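Local coordinates for tail spike protein gp49 (Pseudomonas phage LKA1, PDB 4RU4) that forms the trimeric tailspike of the virion and probably acts as a lyase that cleaves the O-specific polysaccharide of its Pseudomonas host, at residues V311-C316 with C338-C343; C343-G348 with I356-C361; P544-T549 with W595-Y600. One frame throughout, in Å; residues are numbered along the deposited sequence.

Contact 1: V311-C316 with C338-C343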
loop_
_atom_site.group_PDB
_atom_site.type_symbol
_atom_site.label_atom_id
_atom_site.label_comp_id
_atom_site.label_asym_id
_atom_site.label_seq_id
_atom_site.Cartn_x
_atom_site.Cartn_y
_atom_site.Cartn_z
ATOM N N VAL B 311 4.018 -14.617 5.605
ATOM C CA VAL B 311 3.602 -14.922 4.237
ATOM C C VAL B 311 2.682 -13.793 3.784
ATOM O O VAL B 311 1.722 -13.430 4.475
ATOM C CB VAL B 311 2.951 -16.332 4.097
ATOM C CG1 VAL B 311 2.599 -16.613 2.633
ATOM C CG2 VAL B 311 3.895 -17.432 4.662
ATOM N N ARG B 312 3.030 -13.195 2.645
ATOM C CA ARG B 312 2.407 -11.957 2.213
ATOM C C ARG B 312 1.753 -12.137 0.842
ATOM O O ARG B 312 2.426 -12.505 -0.113
ATOM C CB ARG B 312 3.471 -10.851 2.170
ATOM C CG ARG B 312 4.302 -10.792 3.437
ATOM C CD ARG B 312 3.453 -10.231 4.605
ATOM N NE ARG B 312 4.252 -10.162 5.828
ATOM C CZ ARG B 312 3.800 -9.672 6.987
ATOM N NH1 ARG B 312 2.554 -9.217 7.083
ATOM N NH2 ARG B 312 4.600 -9.629 8.044
ATOM N N MET B 313 0.441 -11.879 0.743
ATOM C CA MET B 313 -0.241 -11.946 -0.538
ATOM C C MET B 313 -0.420 -10.512 -1.037
ATOM O O MET B 313 -1.045 -9.692 -0.362
ATOM C CB MET B 313 -1.615 -12.607 -0.394
ATOM C CG MET B 313 -1.667 -13.797 0.559
ATOM S SD MET B 313 -0.411 -15.064 0.238
ATOM C CE MET B 313 -0.845 -16.194 1.552
ATOM N N ARG B 314 0.096 -10.207 -2.228
ATOM C CA ARG B 314 0.122 -8.825 -2.691
ATOM C C ARG B 314 -0.293 -8.722 -4.136
ATOM O O ARG B 314 0.093 -9.571 -4.948
ATOM C CB ARG B 314 1.534 -8.264 -2.558
ATOM C CG ARG B 314 2.018 -8.198 -1.097
ATOM C CD ARG B 314 3.339 -7.468 -0.959
ATOM N NE ARG B 314 3.641 -7.204 0.445
ATOM C CZ ARG B 314 4.707 -7.663 1.085
ATOM N NH1 ARG B 314 5.592 -8.414 0.454
ATOM N NH2 ARG B 314 4.885 -7.357 2.363
ATOM N N ASN B 315 -1.050 -7.677 -4.457
ATOM C CA ASN B 315 -1.301 -7.325 -5.866
ATOM C C ASN B 315 -2.023 -8.437 -6.657
ATOM O O ASN B 315 -1.767 -8.618 -7.852
ATOM C CB ASN B 315 0.010 -6.923 -6.568
ATOM C CG ASN B 315 0.846 -5.900 -5.754
ATOM O OD1 ASN B 315 0.304 -5.021 -5.107
ATOM N ND2 ASN B 315 2.171 -6.037 -5.795
ATOM N N CYS B 316 -2.923 -9.163 -5.993
ATOM C CA CYS B 316 -3.694 -10.241 -6.630
ATOM C C CYS B 316 -5.166 -9.897 -6.791
ATOM O O CYS B 316 -5.698 -9.051 -6.066
ATOM C CB CYS B 316 -3.613 -11.529 -5.800
ATOM S SG CYS B 316 -1.939 -12.226 -5.625
ATOM N N CYS B 338 0.799 -12.425 9.122
ATOM C CA CYS B 338 0.633 -12.571 7.677
ATOM C C CYS B 338 -0.352 -11.512 7.199
ATOM O O CYS B 338 -1.092 -10.946 8.002
ATOM C CB CYS B 338 0.057 -13.943 7.356
ATOM S SG CYS B 338 1.157 -15.332 7.662
ATOM N N SER B 339 -0.412 -11.267 5.882
ATOM C CA SER B 339 -1.316 -10.233 5.376
ATOM C C SER B 339 -1.682 -10.411 3.915
ATOM O O SER B 339 -0.971 -11.105 3.160
ATOM C CB SER B 339 -0.711 -8.818 5.564
ATOM O OG SER B 339 0.580 -8.695 4.952
ATOM N N TYR B 340 -2.817 -9.802 3.544
ATOM C CA TYR B 340 -3.160 -9.503 2.139
ATOM C C TYR B 340 -3.002 -7.984 1.974
ATOM O O TYR B 340 -3.448 -7.211 2.821
ATOM C CB TYR B 340 -4.608 -9.917 1.792
ATOM C CG TYR B 340 -4.842 -11.421 1.695
ATOM C CD1 TYR B 340 -4.994 -12.193 2.827
ATOM C CD2 TYR B 340 -4.919 -12.059 0.455
ATOM C CE1 TYR B 340 -5.193 -13.590 2.741
ATOM C CE2 TYR B 340 -5.130 -13.447 0.366
ATOM C CZ TYR B 340 -5.265 -14.190 1.511
ATOM O OH TYR B 340 -5.448 -15.549 1.444
ATOM N N GLU B 341 -2.384 -7.550 0.880
ATOM C CA GLU B 341 -2.139 -6.133 0.643
ATOM C C GLU B 341 -2.370 -5.849 -0.843
ATOM O O GLU B 341 -1.930 -6.629 -1.693
ATOM C CB GLU B 341 -0.678 -5.803 1.004
ATOM C CG GLU B 341 -0.420 -6.093 2.498
ATOM C CD GLU B 341 1.035 -6.042 2.940
ATOM O OE1 GLU B 341 1.924 -5.809 2.094
ATOM O OE2 GLU B 341 1.276 -6.276 4.159
ATOM N N ASN B 342 -3.076 -4.759 -1.130
ATOM C CA ASN B 342 -3.335 -4.350 -2.510
ATOM C C ASN B 342 -3.987 -5.454 -3.318
ATOM O O ASN B 342 -3.602 -5.669 -4.459
ATOM C CB ASN B 342 -2.058 -3.922 -3.220
ATOM C CG ASN B 342 -1.327 -2.793 -2.499
ATOM O OD1 ASN B 342 -0.159 -2.922 -2.164
ATOM N ND2 ASN B 342 -2.002 -1.694 -2.284
ATOM N N CYS B 343 -4.956 -6.142 -2.724
ATOM C CA CYS B 343 -5.675 -7.217 -3.400
ATOM C C CYS B 343 -7.124 -6.835 -3.655
ATOM O O CYS B 343 -7.747 -6.141 -2.831
ATOM C CB CYS B 343 -5.632 -8.499 -2.545
ATOM S SG CYS B 343 -3.986 -9.271 -2.499
HETATM O O HOH W 1 3.874 -5.330 4.450
#

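Contact 2: C343-G348 with I356-C361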
loop_
_atom_site.group_PDB
_atom_site.type_symbol
_atom_site.label_atom_id
_atom_site.label_comp_id
_atom_site.label_asym_id
_atom_site.label_seq_id
_atom_site.Cartn_x
_atom_site.Cartn_y
_atom_site.Cartn_z
ATOM N N CYS B 343 -4.956 -6.142 -2.724
ATOM C CA CYS B 343 -5.675 -7.217 -3.400
ATOM C C CYS B 343 -7.124 -6.835 -3.655
ATOM O O CYS B 343 -7.747 -6.141 -2.831
ATOM C CB CYS B 343 -5.632 -8.499 -2.545
ATOM S SG CYS B 343 -3.986 -9.271 -2.499
ATOM N N THR B 344 -7.657 -7.289 -4.785
ATOM C CA THR B 344 -9.086 -7.253 -5.029
ATOM C C THR B 344 -9.634 -8.632 -4.637
ATOM O O THR B 344 -9.231 -9.661 -5.194
ATOM C CB THR B 344 -9.394 -6.944 -6.518
ATOM O OG1 THR B 344 -8.799 -5.685 -6.872
ATOM C CG2 THR B 344 -10.936 -6.884 -6.771
ATOM N N ILE B 345 -10.520 -8.655 -3.646
ATOM C CA ILE B 345 -11.040 -9.916 -3.116
ATOM C C ILE B 345 -12.553 -9.980 -3.290
ATOM O O ILE B 345 -13.301 -9.301 -2.580
ATOM C CB ILE B 345 -10.668 -10.090 -1.606
ATOM C CG1 ILE B 345 -9.143 -9.963 -1.420
ATOM C CG2 ILE B 345 -11.210 -11.447 -1.034
ATOM C CD1 ILE B 345 -8.672 -9.924 0.050
ATOM N N TYR B 346 -13.008 -10.762 -4.272
ATOM C CA TYR B 346 -14.438 -10.972 -4.435
ATOM C C TYR B 346 -14.837 -12.159 -3.593
ATOM O O TYR B 346 -14.308 -13.248 -3.807
ATOM C CB TYR B 346 -14.759 -11.309 -5.891
ATOM C CG TYR B 346 -14.485 -10.155 -6.836
ATOM C CD1 TYR B 346 -15.398 -9.134 -6.980
ATOM C CD2 TYR B 346 -13.303 -10.104 -7.591
ATOM C CE1 TYR B 346 -15.170 -8.070 -7.890
ATOM C CE2 TYR B 346 -13.060 -9.074 -8.492
ATOM C CZ TYR B 346 -13.996 -8.050 -8.634
ATOM O OH TYR B 346 -13.757 -7.017 -9.523
ATOM N N GLY B 347 -15.767 -11.969 -2.653
ATOM C CA GLY B 347 -16.315 -13.116 -1.931
ATOM C C GLY B 347 -15.784 -13.229 -0.508
ATOM O O GLY B 347 -15.861 -14.295 0.098
ATOM N N GLY B 348 -15.247 -12.137 0.033
ATOM C CA GLY B 348 -14.987 -12.094 1.463
ATOM C C GLY B 348 -13.611 -12.536 1.921
ATOM O O GLY B 348 -12.846 -13.174 1.178
ATOM N N ILE B 356 -2.926 -10.512 12.088
ATOM C CA ILE B 356 -3.284 -10.602 10.672
ATOM C C ILE B 356 -3.812 -9.249 10.165
ATOM O O ILE B 356 -4.577 -8.587 10.856
ATOM C CB ILE B 356 -4.401 -11.622 10.504
ATOM C CG1 ILE B 356 -3.961 -13.002 11.021
ATOM C CG2 ILE B 356 -4.913 -11.642 9.045
ATOM C CD1 ILE B 356 -2.688 -13.567 10.421
ATOM N N SER B 357 -3.412 -8.830 8.958
ATOM C CA SER B 357 -3.864 -7.532 8.454
ATOM C C SER B 357 -4.321 -7.658 7.006
ATOM O O SER B 357 -3.786 -8.498 6.254
ATOM C CB SER B 357 -2.747 -6.486 8.553
ATOM O OG SER B 357 -2.065 -6.576 9.802
ATOM N N TYR B 358 -5.307 -6.837 6.641
ATOM C CA TYR B 358 -5.663 -6.558 5.249
ATOM C C TYR B 358 -5.377 -5.079 5.036
ATOM O O TYR B 358 -5.849 -4.247 5.817
ATOM C CB TYR B 358 -7.154 -6.863 4.998
ATOM C CG TYR B 358 -7.414 -8.337 5.039
ATOM C CD1 TYR B 358 -7.569 -8.993 6.251
ATOM C CD2 TYR B 358 -7.441 -9.093 3.862
ATOM C CE1 TYR B 358 -7.776 -10.388 6.301
ATOM C CE2 TYR B 358 -7.622 -10.472 3.898
ATOM C CZ TYR B 358 -7.799 -11.112 5.126
ATOM O OH TYR B 358 -7.967 -12.483 5.186
ATOM N N ARG B 359 -4.602 -4.739 4.004
ATOM C CA ARG B 359 -4.186 -3.352 3.787
ATOM C C ARG B 359 -4.473 -2.925 2.360
ATOM O O ARG B 359 -3.973 -3.553 1.418
ATOM C CB ARG B 359 -2.688 -3.186 4.018
ATOM C CG ARG B 359 -2.202 -3.702 5.374
ATOM C CD ARG B 359 -0.680 -3.571 5.476
ATOM N NE ARG B 359 -0.226 -3.632 6.866
ATOM C CZ ARG B 359 0.459 -4.635 7.412
ATOM N NH1 ARG B 359 0.823 -5.692 6.690
ATOM N NH2 ARG B 359 0.808 -4.569 8.696
ATOM N N HIS B 360 -5.236 -1.843 2.205
ATOM C CA HIS B 360 -5.532 -1.332 0.861
ATOM C C HIS B 360 -6.088 -2.430 -0.045
ATOM O O HIS B 360 -5.752 -2.487 -1.237
ATOM C CB HIS B 360 -4.277 -0.685 0.250
ATOM C CG HIS B 360 -4.009 0.708 0.767
ATOM N ND1 HIS B 360 -2.797 1.354 0.620
ATOM C CD2 HIS B 360 -4.815 1.574 1.433
ATOM C CE1 HIS B 360 -2.866 2.552 1.178
ATOM N NE2 HIS B 360 -4.083 2.718 1.664
ATOM N N CYS B 361 -6.940 -3.288 0.524
ATOM C CA CYS B 361 -7.702 -4.251 -0.265
ATOM C C CYS B 361 -9.097 -3.743 -0.598
ATOM O O CYS B 361 -9.689 -2.954 0.155
ATOM C CB CYS B 361 -7.855 -5.568 0.492
ATOM S SG CYS B 361 -6.274 -6.392 0.710
#

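Contact 3: P544-T549 with W595-Y600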
loop_
_atom_site.group_PDB
_atom_site.type_symbol
_atom_site.label_atom_id
_atom_site.label_comp_id
_atom_site.label_asym_id
_atom_site.label_seq_id
_atom_site.Cartn_x
_atom_site.Cartn_y
_atom_site.Cartn_z
ATOM N N PRO B 544 -24.140 9.936 28.352
ATOM C CA PRO B 544 -22.872 10.550 27.976
ATOM C C PRO B 544 -22.517 11.721 28.895
ATOM O O PRO B 544 -23.340 12.154 29.723
ATOM C CB PRO B 544 -23.158 11.053 26.562
ATOM C CG PRO B 544 -24.667 11.362 26.586
ATOM C CD PRO B 544 -25.229 10.237 27.401
ATOM N N THR B 545 -21.280 12.188 28.777
ATOM C CA THR B 545 -20.836 13.393 29.466
ATOM C C THR B 545 -21.360 14.590 28.700
ATOM O O THR B 545 -21.042 14.760 27.537
ATOM C CB THR B 545 -19.300 13.403 29.536
ATOM O OG1 THR B 545 -18.876 12.189 30.186
ATOM C CG2 THR B 545 -18.752 14.598 30.335
ATOM N N VAL B 546 -22.196 15.393 29.358
ATOM C CA VAL B 546 -22.932 16.481 28.705
ATOM C C VAL B 546 -22.477 17.867 29.186
ATOM O O VAL B 546 -22.316 18.083 30.400
ATOM C CB VAL B 546 -24.456 16.320 29.014
ATOM C CG1 VAL B 546 -25.271 17.511 28.479
ATOM C CG2 VAL B 546 -24.968 14.981 28.419
ATOM N N GLN B 547 -22.272 18.799 28.253
ATOM C CA GLN B 547 -22.087 20.217 28.607
ATOM C C GLN B 547 -23.217 21.067 28.062
ATOM O O GLN B 547 -23.740 20.801 26.978
ATOM C CB GLN B 547 -20.750 20.747 28.062
ATOM C CG GLN B 547 -19.558 19.856 28.407
ATOM C CD GLN B 547 -19.252 19.851 29.897
ATOM O OE1 GLN B 547 -19.586 20.793 30.620
ATOM N NE2 GLN B 547 -18.584 18.798 30.355
ATOM N N VAL B 548 -23.619 22.077 28.824
ATOM C CA VAL B 548 -24.571 23.054 28.335
ATOM C C VAL B 548 -24.096 24.456 28.735
ATOM O O VAL B 548 -23.739 24.689 29.889
ATOM C CB VAL B 548 -25.999 22.818 28.910
ATOM C CG1 VAL B 548 -27.020 23.714 28.182
ATOM C CG2 VAL B 548 -26.419 21.343 28.812
ATOM N N THR B 549 -24.112 25.379 27.783
ATOM C CA THR B 549 -23.765 26.767 28.043
ATOM C C THR B 549 -24.784 27.687 27.380
ATOM O O THR B 549 -25.240 27.411 26.269
ATOM C CB THR B 549 -22.333 27.079 27.515
ATOM O OG1 THR B 549 -21.374 26.315 28.263
ATOM C CG2 THR B 549 -21.999 28.569 27.616
ATOM N N TRP B 595 -25.360 22.846 23.550
ATOM C CA TRP B 595 -25.225 21.580 24.280
ATOM C C TRP B 595 -24.317 20.665 23.504
ATOM O O TRP B 595 -24.185 20.788 22.266
ATOM C CB TRP B 595 -26.608 20.913 24.466
ATOM C CG TRP B 595 -27.156 20.388 23.150
ATOM C CD1 TRP B 595 -27.905 21.088 22.252
ATOM C CD2 TRP B 595 -26.968 19.079 22.585
ATOM N NE1 TRP B 595 -28.205 20.303 21.158
ATOM C CE2 TRP B 595 -27.637 19.066 21.332
ATOM C CE3 TRP B 595 -26.285 17.926 23.004
ATOM C CZ2 TRP B 595 -27.668 17.937 20.502
ATOM C CZ3 TRP B 595 -26.305 16.800 22.181
ATOM C CH2 TRP B 595 -26.998 16.819 20.931
ATOM N N GLN B 596 -23.668 19.748 24.213
ATOM C CA GLN B 596 -22.928 18.698 23.533
ATOM C C GLN B 596 -22.754 17.486 24.438
ATOM O O GLN B 596 -22.889 17.578 25.658
ATOM C CB GLN B 596 -21.579 19.209 23.024
ATOM C CG GLN B 596 -20.558 19.549 24.121
ATOM C CD GLN B 596 -19.449 20.384 23.552
ATOM O OE1 GLN B 596 -19.661 21.536 23.185
ATOM N NE2 GLN B 596 -18.280 19.783 23.386
ATOM N N ALA B 597 -22.471 16.346 23.825
ATOM C CA ALA B 597 -22.482 15.071 24.531
ATOM C C ALA B 597 -21.389 14.198 23.920
ATOM O O ALA B 597 -21.177 14.231 22.696
ATOM C CB ALA B 597 -23.877 14.379 24.364
ATOM N N GLY B 598 -20.712 13.399 24.744
ATOM C CA GLY B 598 -19.725 12.470 24.227
ATOM C C GLY B 598 -19.240 11.583 25.359
ATOM O O GLY B 598 -19.663 11.777 26.502
ATOM N N ILE B 599 -18.412 10.579 25.047
ATOM C CA ILE B 599 -17.833 9.775 26.103
ATOM C C ILE B 599 -16.314 9.772 25.920
ATOM O O ILE B 599 -15.823 9.538 24.820
ATOM C CB ILE B 599 -18.459 8.361 26.186
ATOM C CG1 ILE B 599 -19.990 8.448 26.436
ATOM C CG2 ILE B 599 -17.809 7.570 27.326
ATOM C CD1 ILE B 599 -20.770 7.061 26.338
ATOM N N TYR B 600 -15.569 10.028 26.996
ATOM C CA TYR B 600 -14.159 10.361 26.852
ATOM C C TYR B 600 -13.353 9.705 27.957
ATOM O O TYR B 600 -12.738 10.400 28.752
ATOM C CB TYR B 600 -13.951 11.886 26.952
ATOM C CG TYR B 600 -15.003 12.751 26.262
ATOM C CD1 TYR B 600 -14.983 12.959 24.892
ATOM C CD2 TYR B 600 -15.983 13.405 27.007
ATOM C CE1 TYR B 600 -15.934 13.775 24.275
ATOM C CE2 TYR B 600 -16.936 14.208 26.406
ATOM C CZ TYR B 600 -16.911 14.400 25.048
ATOM O OH TYR B 600 -17.877 15.221 24.473
HETATM O O HOH W 2 -16.731 10.665 29.580
HETATM O O HOH W 3 -19.418 16.622 26.153
#

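Contact 1: V311-C316 with C338-C343
Glu-341 meets Arg-314 across the contact with one carboxylate oxygen, and its other oxygen gathers a water, Ser-339 and Arg-359. OE1 of Glu-341 takes NE of Arg-314 at 2.8 Å in a nearly straight salt bridge, 171° at the hydrogen. The oxygen lies at the edge of the guanidinium and close to its plane, but the donor approaches from above the carboxylate plane. NH2 of Arg-314 adds a weak bond to OE1. It also donates to a water, which in turn donates to OE2 of Glu-341. OE2 further accepts the hydroxyl of Ser-339, OG to OE2 2.6 Å, and forms a salt bridge with Arg-359.

Ser-339 holds OG between its backbone N and its carbonyl carbon (chi1 56°). There OG of Ser-339 also accepts NH1 of Arg-312, at 3.0 Å and near the guanidinium plane. The remaining nitrogens of Arg-312 go to Asn-310 and Asp-337.

Strands 312-314 and 338-341 are parallel neighbours in successive coils of a pectin lyase-like right-handed beta-helix. Their backbone atoms pair in regular parallel fashion. Met-313 N gives to Ser-339 O at 2.9 Å, and Met-313 O accepts Glu-341 N at 2.8 Å. Asn-315 N gives to Glu-341 O, and Ser-339 N makes a weak bond to Val-311 O. Beyond this ladder sulfur serves as acceptor. Val-311 N points at Cys-338 SG, 3.6 Å away, and Cys-316 N bonds weakly to Cys-343 SG.

On the face opposite to Arg-314 and Glu-341 lie Met-313 and Tyr-340. Met-313 keeps CG beside its backbone N (chi1 -40°), which lays CG over the phenol face, 3.7 Å from the centroid of the Tyr-340 ring. SD stands higher above the same face, a Met-aromatic contact. Tyr-340 OH is hydrogen-bonded to the carbonyl oxygen of Asp-330.

Contact 2: C343-G348 with I356-C361
Where two successive beta-helix coils turn out of their strands, Cys-343 lies against Cys-361, and the two segments then part. The main touch is at this turn. N of Cys-343 makes a weak hydrogen bond to SG of Cys-361, 3.7 Å away. Cys-361 keeps its sulfur beside its own backbone N (chi1 -66°), and from there SG faces the N-H of Cys-343 in the preceding coil. SG of Cys-361 lies 3.9 Å from CB of Cys-343. A CA-H...O contact runs the other way, from CA of Cys-361 to O of Cys-343 at 3.2 Å.

Further in, Ile-345 and Tyr-358 cross at about a right angle. The isoleucine arm is extended (chi2 172°), and only its last methyl does the touching. CD1 of Ile-345 meets the edge of the phenol, near the ring plane, 4.0 Å from CE2 of Tyr-358. CD1 also comes within 4.3 Å of SG of Cys-361, bringing the methyl near both the ring and the sulfur.

The Tyr-358 ring is nearly parallel to that of Tyr-340, and its OH is hydrogen-bonded to O of Thr-350. His-360 turns instead to the trimer partners: its NE2 bonds to Asp-385 of the third subunit. Stacking of like residues at the same turn of each coil, here cysteine on cysteine, is typical of the parallel beta-helix.

Contact 3: P544-T549 with W595-Y600
Tyr-600 keeps CG beside its backbone N (chi1 -40°), and its ring swings back along its own strand to reach Thr-545 on the other. CE2 of Tyr-600 comes to 4.0 Å from CB of Thr-545, obliquely to the ring. Thr-545 holds OG1 beside its own N (chi1 -56°), and a water bonded to this hydroxyl accepts N of Tyr-600.

The two segments are antiparallel neighbours at the Ig-like C-terminal part of the chain, at 165° to each other. Strand 590-600 lies between strands 545-551 and 510-522. Two hydrogen-bonded pairs join the segments. Thr-545 N gives to Gly-598 O at 2.8 Å, and Gly-598 N returns a bond to Thr-545 O. Gln-547 N gives to Gln-596 O at 2.9 Å, and Gln-596 N gives to Gln-547 O.

Val-546 and Ala-597, then Val-548 and Trp-595, form the non-hydrogen-bonded pairs on one face. Their side chains touch lightly, with Val-546 CG2 4.2 Å from Ala-597 CB. Pro-544 packs more closely at the end: its CG is 3.8 Å from Ala-597 CB. CB of Pro-544 lies 4.1 Å from CG1 of Ile-599. The Trp-595 side chain packs on Leu-575 and Val-519.

On the other face Gln-547 and Gln-596 touch through CB and CG and send their amides to the trimer partners. Gln-547 bonds to Thr-549 of the second subunit, and Gln-596 to Gln-547 of the third.

The Tyr-600 ring turns one face to the backbone of Gly-598, which has no side chain in the way. A water at the ring edge accepts from Tyr-600 OH at 2.7 Å and donates to Thr-545 O at 2.8 Å.

In the fold
Contacts 1 and 2 belong to one stack of beta-helix coils, with centres 8 Å apart. They share Cys-343, and strand 338-341 lies between 312-314 and 356-359. Glu-341 OE2 and Arg-359 NH1, 2.6 Å apart, form a salt bridge between them. On the face of the sheet opposite to that salt bridge, Tyr-340 CD1 meets Tyr-358 CE2 at 3.3 Å. Contact 3 is remote: its centre is 43 Å from that of contact 1 and 38 Å from that of contact 2. It joins strands of the C-terminal Ig-like part instead. Each contact reaches the partner subunits. All three lie away from the calcium site of Gly-368 and Asp-394, but a bound calcium ion is about 7 Å from the Gln-547 side chain.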